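Local coordinates for protein DNA ligase (Aquifex aeolicus, PDB 3QWU) that binds adenosine and calcium ions and probably joins nucleic acid ends in an ATP-dependent reaction, at residues A[22-32]-A[96-106]. Numbering follows the deposited sequence.
Sequences EEAFGLEYLRF and YALSRGGFICP. With ADN (adenosine), chain C.
Arg-31, on the second strand of the hairpin that residues 22-32 form, and Phe-103, just past the Ser-99 to Gly-102 turn, illustrate how one arginine can serve both an aromatic face and a backbone carbonyl. From CB the Arg-31 chain runs extended, CG anti to the backbone N (chi1 -180°), past the carbonyl oxygens of Gly-101 and Gly-102, Arg-31 CG lying 3.5 Å from Gly-101 O. Arg-31 CD reaches Gly-102 O at 3.3 Å and also makes a CH-pi contact over the Phe-103 ring. A bend at chi3 then lays the guanidinium on the same ring, the planes 26° apart and Arg-31 CZ 3.7 Å from the Phe-103 ring centroid, a cation-pi stack. At the guanidinium edge, Arg-31 NE forms a salt bridge to Glu-22 OE2 (2.9 Å) on the anti side of the carboxylate. Arg-31 NH1 gives a nearly straight bond to Gly-101 O (3.0 Å), above the carbonyl plane, and Arg-31 NH2 also bonds Asn-33.

Beside this, Tyr-29 OH accepts the N-H of Ile-104, with Ile-104 N at 3.1 Å. Farther along, Ile-104 packs against Phe-25 and Leu-27, and Leu-27 CD2 sits squarely over the Tyr-96 face. The bond to Gly-101 O ties the hairpin to the turn carrying Arg-100 of the adenosine pocket. With its edge bonded and one face stacked, the guanidinium is fixed in rotation, and the Glu-22 carboxylate probably helps offset its buried charge.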
ATOM      1  N   GLU A  22     -15.172 -18.349  23.402  1.00 65.42           N
ATOM      2  CA  GLU A  22     -15.118 -19.349  22.365  1.00 64.09           C
ATOM      3  C   GLU A  22     -15.430 -20.619  23.072  1.00 64.27           C
ATOM      4  O   GLU A  22     -15.344 -20.673  24.295  1.00 64.99           O
ATOM      5  CB  GLU A  22     -13.712 -19.449  21.757  1.00 62.22           C
ATOM      6  CG  GLU A  22     -13.119 -18.144  21.187  1.00 61.61           C
ATOM      7  CD  GLU A  22     -13.825 -17.607  19.933  1.00 60.05           C
ATOM      8  OE1 GLU A  22     -14.788 -18.233  19.437  1.00 61.47           O
ATOM      9  OE2 GLU A  22     -13.393 -16.542  19.446  1.00 56.76           O
ATOM     10  N   GLU A  23     -15.825 -21.631  22.314  1.00 64.17           N
ATOM     11  CA  GLU A  23     -15.881 -23.001  22.831  1.00 64.81           C
ATOM     12  C   GLU A  23     -15.269 -23.931  21.797  1.00 62.59           C
ATOM     13  O   GLU A  23     -15.535 -23.811  20.592  1.00 62.66           O
ATOM     14  CB  GLU A  23     -17.296 -23.465  23.198  1.00 67.09           C
ATOM     15  CG  GLU A  23     -17.300 -24.928  23.729  1.00 69.88           C
ATOM     16  CD  GLU A  23     -18.503 -25.291  24.613  1.00 75.66           C
ATOM     17  OE1 GLU A  23     -18.835 -24.543  25.575  1.00 78.64           O
ATOM     18  OE2 GLU A  23     -19.109 -26.361  24.359  1.00 78.97           O
ATOM     19  N   ALA A  24     -14.420 -24.832  22.260  1.00 60.77           N
ATOM     20  CA  ALA A  24     -13.725 -25.724  21.350  1.00 58.89           C
ATOM     21  C   ALA A  24     -13.073 -26.880  22.127  1.00 58.14           C
ATOM     22  O   ALA A  24     -12.496 -26.680  23.200  1.00 57.55           O
ATOM     23  CB  ALA A  24     -12.708 -24.946  20.549  1.00 56.13           C
ATOM     24  N   PHE A  25     -13.208 -28.086  21.588  1.00 57.86           N
ATOM     25  CA  PHE A  25     -12.682 -29.296  22.206  1.00 58.00           C
ATOM     26  C   PHE A  25     -13.205 -29.542  23.606  1.00 59.45           C
ATOM     27  O   PHE A  25     -12.531 -30.193  24.404  1.00 59.41           O
ATOM     28  CB  PHE A  25     -11.153 -29.289  22.207  1.00 56.29           C
ATOM     29  CG  PHE A  25     -10.569 -29.490  20.852  1.00 56.62           C
ATOM     30  CD1 PHE A  25     -10.415 -28.424  19.980  1.00 56.21           C
ATOM     31  CD2 PHE A  25     -10.189 -30.758  20.432  1.00 56.32           C
ATOM     32  CE1 PHE A  25      -9.888 -28.624  18.727  1.00 54.77           C
ATOM     33  CE2 PHE A  25      -9.667 -30.961  19.194  1.00 55.60           C
ATOM     34  CZ  PHE A  25      -9.512 -29.896  18.330  1.00 55.89           C
ATOM     35  N   GLY A  26     -14.411 -29.050  23.891  1.00 60.83           N
ATOM     36  CA  GLY A  26     -15.024 -29.217  25.209  1.00 62.44           C
ATOM     37  C   GLY A  26     -14.665 -28.129  26.207  1.00 62.59           C
ATOM     38  O   GLY A  26     -15.058 -28.188  27.361  1.00 64.00           O
ATOM     39  N   LEU A  27     -13.922 -27.131  25.767  1.00 61.39           N
ATOM     40  CA  LEU A  27     -13.439 -26.099  26.661  1.00 61.92           C
ATOM     41  C   LEU A  27     -14.154 -24.837  26.288  1.00 62.41           C
ATOM     42  O   LEU A  27     -14.308 -24.531  25.100  1.00 62.38           O
ATOM     43  CB  LEU A  27     -11.926 -25.858  26.509  1.00 60.34           C
ATOM     44  CG  LEU A  27     -10.899 -26.931  26.885  1.00 60.30           C
ATOM     45  CD1 LEU A  27     -10.961 -28.133  25.940  1.00 59.41           C
ATOM     46  CD2 LEU A  27      -9.485 -26.318  26.860  1.00 58.91           C
ATOM     47  N   GLU A  28     -14.551 -24.092  27.312  1.00 63.47           N
ATOM     48  CA  GLU A  28     -15.192 -22.793  27.153  1.00 63.58           C
ATOM     49  C   GLU A  28     -14.201 -21.783  27.692  1.00 62.27           C
ATOM     50  O   GLU A  28     -13.694 -21.978  28.797  1.00 61.96           O
ATOM     51  CB  GLU A  28     -16.486 -22.760  27.949  1.00 65.59           C
ATOM     52  CG  GLU A  28     -17.545 -21.899  27.292  1.00 67.54           C
ATOM     53  CD  GLU A  28     -18.927 -22.051  27.965  1.00 70.20           C
ATOM     54  OE1 GLU A  28     -19.164 -23.042  28.702  1.00 67.91           O
ATOM     55  OE2 GLU A  28     -19.769 -21.160  27.743  1.00 70.82           O
ATOM     56  N   TYR A  29     -13.894 -20.743  26.914  1.00 60.18           N
ATOM     57  CA  TYR A  29     -12.831 -19.810  27.303  1.00 59.32           C
ATOM     58  C   TYR A  29     -13.085 -18.412  26.770  1.00 59.25           C
ATOM     59  O   TYR A  29     -13.962 -18.215  25.934  1.00 59.65           O
ATOM     60  CB  TYR A  29     -11.421 -20.332  26.894  1.00 57.23           C
ATOM     61  CG  TYR A  29     -11.129 -20.467  25.399  1.00 55.74           C
ATOM     62  CD1 TYR A  29     -10.178 -19.663  24.763  1.00 55.94           C
ATOM     63  CD2 TYR A  29     -11.769 -21.423  24.631  1.00 56.49           C
ATOM     64  CE1 TYR A  29      -9.886 -19.821  23.383  1.00 53.57           C
ATOM     65  CE2 TYR A  29     -11.497 -21.582  23.255  1.00 55.33           C
ATOM     66  CZ  TYR A  29     -10.561 -20.784  22.635  1.00 54.46           C
ATOM     67  OH  TYR A  29     -10.352 -20.963  21.277  1.00 51.83           O
ATOM     68  N   LEU A  30     -12.347 -17.440  27.301  1.00 59.18           N
ATOM     69  CA  LEU A  30     -12.384 -16.063  26.802  1.00 59.39           C
ATOM     70  C   LEU A  30     -11.104 -15.810  26.026  1.00 57.78           C
ATOM     71  O   LEU A  30     -10.029 -16.245  26.453  1.00 56.74           O
ATOM     72  CB  LEU A  30     -12.524 -15.089  27.958  1.00 60.90           C
ATOM     73  CG  LEU A  30     -13.858 -15.199  28.732  1.00 62.80           C
ATOM     74  CD1 LEU A  30     -13.899 -16.414  29.736  1.00 64.30           C
ATOM     75  CD2 LEU A  30     -14.147 -13.917  29.446  1.00 58.43           C
ATOM     76  N   ARG A  31     -11.223 -15.137  24.880  1.00 57.82           N
ATOM     77  CA  ARG A  31     -10.102 -14.940  23.957  1.00 56.34           C
ATOM     78  C   ARG A  31      -9.915 -13.482  23.601  1.00 57.17           C
ATOM     79  O   ARG A  31     -10.848 -12.828  23.142  1.00 58.25           O
ATOM     80  CB  ARG A  31     -10.367 -15.705  22.667  1.00 55.83           C
ATOM     81  CG  ARG A  31      -9.265 -15.585  21.628  1.00 54.42           C
ATOM     82  CD  ARG A  31      -9.587 -16.396  20.404  1.00 54.89           C
ATOM     83  NE  ARG A  31     -10.608 -15.769  19.560  1.00 56.55           N
ATOM     84  CZ  ARG A  31     -10.385 -14.834  18.627  1.00 52.24           C
ATOM     85  NH1 ARG A  31      -9.181 -14.355  18.398  1.00 50.90           N
ATOM     86  NH2 ARG A  31     -11.389 -14.374  17.915  1.00 52.30           N
ATOM     87  N   PHE A  32      -8.704 -12.978  23.798  1.00 57.23           N
ATOM     88  CA  PHE A  32      -8.375 -11.596  23.420  1.00 58.11           C
ATOM     89  C   PHE A  32      -8.157 -11.487  21.919  1.00 58.04           C
ATOM     90  O   PHE A  32      -7.149 -11.962  21.382  1.00 56.59           O
ATOM     91  CB  PHE A  32      -7.152 -11.082  24.194  1.00 57.66           C
ATOM     92  CG  PHE A  32      -7.514 -10.475  25.514  1.00 58.66           C
ATOM     93  CD1 PHE A  32      -7.595 -11.250  26.650  1.00 58.90           C
ATOM     94  CD2 PHE A  32      -7.835  -9.131  25.602  1.00 59.69           C
ATOM     95  CE1 PHE A  32      -7.954 -10.668  27.876  1.00 62.74           C
ATOM     96  CE2 PHE A  32      -8.223  -8.534  26.816  1.00 61.74           C
ATOM     97  CZ  PHE A  32      -8.276  -9.291  27.952  1.00 62.61           C
ATOM     98  N   TYR A  96      -3.262 -29.163  24.344  1.00 39.54           N
ATOM     99  CA  TYR A  96      -3.900 -28.289  23.369  1.00 38.97           C
ATOM    100  C   TYR A  96      -2.899 -27.299  22.829  1.00 37.57           C
ATOM    101  O   TYR A  96      -1.863 -26.987  23.471  1.00 36.92           O
ATOM    102  CB  TYR A  96      -5.078 -27.538  23.969  1.00 39.46           C
ATOM    103  CG  TYR A  96      -6.107 -28.426  24.632  1.00 43.47           C
ATOM    104  CD1 TYR A  96      -7.214 -28.935  23.916  1.00 44.91           C
ATOM    105  CD2 TYR A  96      -5.991 -28.761  25.975  1.00 45.28           C
ATOM    106  CE1 TYR A  96      -8.160 -29.744  24.531  1.00 45.11           C
ATOM    107  CE2 TYR A  96      -6.938 -29.574  26.593  1.00 49.53           C
ATOM    108  CZ  TYR A  96      -8.013 -30.060  25.870  1.00 48.78           C
ATOM    109  OH  TYR A  96      -8.921 -30.852  26.522  1.00 53.66           O
ATOM    110  N   ALA A  97      -3.230 -26.792  21.651  1.00 36.53           N
ATOM    111  CA  ALA A  97      -2.331 -25.867  20.928  1.00 35.85           C
ATOM    112  C   ALA A  97      -3.134 -24.652  20.538  1.00 34.77           C
ATOM    113  O   ALA A  97      -4.219 -24.797  19.967  1.00 35.60           O
ATOM    114  CB  ALA A  97      -1.711 -26.574  19.675  1.00 34.06           C
ATOM    115  N   LEU A  98      -2.627 -23.480  20.891  1.00 34.36           N
ATOM    116  CA  LEU A  98      -3.283 -22.214  20.565  1.00 35.04           C
ATOM    117  C   LEU A  98      -2.572 -21.517  19.408  1.00 34.37           C
ATOM    118  O   LEU A  98      -1.340 -21.430  19.425  1.00 34.33           O
ATOM    119  CB  LEU A  98      -3.262 -21.246  21.748  1.00 34.96           C
ATOM    120  CG  LEU A  98      -4.003 -21.595  23.029  1.00 37.11           C
ATOM    121  CD1 LEU A  98      -3.898 -20.419  23.987  1.00 35.59           C
ATOM    122  CD2 LEU A  98      -5.492 -21.963  22.806  1.00 35.63           C
ATOM    123  N   SER A  99      -3.349 -21.022  18.440  1.00 34.62           N
ATOM    124  CA  SER A  99      -2.885 -20.067  17.412  1.00 34.71           C
ATOM    125  C   SER A  99      -2.523 -18.713  18.025  1.00 36.00           C
ATOM    126  O   SER A  99      -2.880 -18.405  19.155  1.00 37.94           O
ATOM    127  CB  SER A  99      -3.994 -19.798  16.405  1.00 33.80           C
ATOM    128  OG  SER A  99      -4.989 -18.953  16.989  1.00 36.03           O
ATOM    129  N   ARG A 100      -1.873 -17.871  17.258  1.00 36.77           N
ATOM    130  CA  ARG A 100      -1.434 -16.605  17.788  1.00 38.04           C
ATOM    131  C   ARG A 100      -2.631 -15.839  18.236  1.00 40.17           C
ATOM    132  O   ARG A 100      -2.552 -15.104  19.244  1.00 41.23           O
ATOM    133  CB  ARG A 100      -0.665 -15.806  16.738  1.00 37.33           C
ATOM    134  CG  ARG A 100      -0.109 -14.508  17.267  1.00 39.51           C
ATOM    135  CD  ARG A 100       1.207 -14.580  18.077  1.00 42.92           C
ATOM    136  NE  ARG A 100       2.071 -13.501  17.555  1.00 52.79           N
ATOM    137  CZ  ARG A 100       2.565 -12.453  18.219  1.00 59.13           C
ATOM    138  NH1 ARG A 100       2.378 -12.302  19.507  1.00 63.17           N
ATOM    139  NH2 ARG A 100       3.292 -11.547  17.575  1.00 63.63           N
ATOM    140  N   GLY A 101      -3.734 -16.000  17.481  1.00 40.87           N
ATOM    141  CA  GLY A 101      -4.977 -15.307  17.765  1.00 42.22           C
ATOM    142  C   GLY A 101      -5.668 -15.802  19.015  1.00 43.95           C
ATOM    143  O   GLY A 101      -6.560 -15.139  19.532  1.00 45.30           O
ATOM    144  N   GLY A 102      -5.274 -16.980  19.494  1.00 43.73           N
ATOM    145  CA  GLY A 102      -5.847 -17.535  20.700  1.00 44.30           C
ATOM    146  C   GLY A 102      -6.947 -18.544  20.463  1.00 44.52           C
ATOM    147  O   GLY A 102      -7.647 -18.900  21.396  1.00 44.79           O
ATOM    148  N   PHE A 103      -7.114 -19.016  19.228  1.00 43.65           N
ATOM    149  CA  PHE A 103      -8.008 -20.131  19.000  1.00 43.86           C
ATOM    150  C   PHE A 103      -7.296 -21.449  19.321  1.00 43.53           C
ATOM    151  O   PHE A 103      -6.066 -21.580  19.177  1.00 41.99           O
ATOM    152  CB  PHE A 103      -8.461 -20.185  17.562  1.00 43.68           C
ATOM    153  CG  PHE A 103      -9.229 -18.984  17.105  1.00 46.39           C
ATOM    154  CD1 PHE A 103     -10.600 -18.898  17.324  1.00 46.39           C
ATOM    155  CD2 PHE A 103      -8.586 -17.959  16.408  1.00 47.64           C
ATOM    156  CE1 PHE A 103     -11.326 -17.822  16.878  1.00 48.12           C
ATOM    157  CE2 PHE A 103      -9.319 -16.848  15.958  1.00 48.73           C
ATOM    158  CZ  PHE A 103     -10.700 -16.796  16.200  1.00 50.46           C
ATOM    159  N   ILE A 104      -8.073 -22.447  19.722  1.00 43.87           N
ATOM    160  CA  ILE A 104      -7.538 -23.801  19.804  1.00 43.30           C
ATOM    161  C   ILE A 104      -7.502 -24.318  18.389  1.00 41.87           C
ATOM    162  O   ILE A 104      -8.540 -24.488  17.760  1.00 40.95           O
ATOM    163  CB  ILE A 104      -8.372 -24.734  20.711  1.00 44.01           C
ATOM    164  CG1 ILE A 104      -8.426 -24.154  22.126  1.00 45.59           C
ATOM    165  CG2 ILE A 104      -7.743 -26.130  20.776  1.00 44.78           C
ATOM    166  CD1 ILE A 104      -9.211 -24.991  23.071  1.00 48.27           C
ATOM    167  N   CYS A 105      -6.279 -24.551  17.908  1.00 40.99           N
ATOM    168  CA  CYS A 105      -6.038 -24.962  16.524  1.00 39.70           C
ATOM    169  C   CYS A 105      -6.340 -26.433  16.391  1.00 39.93           C
ATOM    170  O   CYS A 105      -5.663 -27.260  17.009  1.00 39.92           O
ATOM    171  CB  CYS A 105      -4.592 -24.746  16.134  1.00 37.86           C
ATOM    172  SG  CYS A 105      -4.346 -25.274  14.403  1.00 38.84           S
ATOM    173  N   PRO A 106      -7.360 -26.774  15.602  1.00 40.20           N
ATOM    174  CA  PRO A 106      -7.732 -28.179  15.442  1.00 39.82           C
ATOM    175  C   PRO A 106      -6.655 -29.004  14.725  1.00 38.62           C
ATOM    176  O   PRO A 106      -6.491 -30.186  14.997  1.00 38.46           O
ATOM    177  CB  PRO A 106      -9.028 -28.119  14.605  1.00 40.63           C
ATOM    178  CG  PRO A 106      -9.429 -26.729  14.553  1.00 41.63           C
ATOM    179  CD  PRO A 106      -8.279 -25.865  14.887  1.00 41.19           C
TER
HETATM  180  O5' ADN C 501       6.759 -12.081  15.943  1.00 52.75           O
HETATM  181  C5' ADN C 501       7.813 -12.959  15.544  1.00 45.58           C
HETATM  182  C4' ADN C 501       7.239 -14.334  15.227  1.00 45.03           C
HETATM  183  O4' ADN C 501       8.243 -15.209  14.627  1.00 43.57           O
HETATM  184  C3' ADN C 501       6.777 -15.034  16.498  1.00 44.17           C
HETATM  185  O3' ADN C 501       5.424 -14.779  16.868  1.00 45.67           O
HETATM  186  C2' ADN C 501       7.037 -16.510  16.220  1.00 42.47           C
HETATM  187  O2' ADN C 501       5.840 -17.176  15.857  1.00 41.05           O
HETATM  188  C1' ADN C 501       8.034 -16.568  15.064  1.00 41.97           C
HETATM  189  N9  ADN C 501       9.343 -17.133  15.430  1.00 40.32           N
HETATM  190  C8  ADN C 501      10.048 -17.967  14.630  1.00 41.58           C
HETATM  191  N7  ADN C 501      11.223 -18.340  15.190  1.00 38.64           N
HETATM  192  C5  ADN C 501      11.270 -17.686  16.379  1.00 37.66           C
HETATM  193  C6  ADN C 501      12.261 -17.600  17.457  1.00 39.30           C
HETATM  194  N6  ADN C 501      13.406 -18.327  17.321  1.00 37.84           N
HETATM  195  N1  ADN C 501      11.958 -16.852  18.563  1.00 40.76           N
HETATM  196  C2  ADN C 501      10.794 -16.143  18.633  1.00 40.06           C
HETATM  197  N3  ADN C 501       9.851 -16.152  17.648  1.00 37.59           N
HETATM  198  C4  ADN C 501      10.035 -16.903  16.540  1.00 38.96           C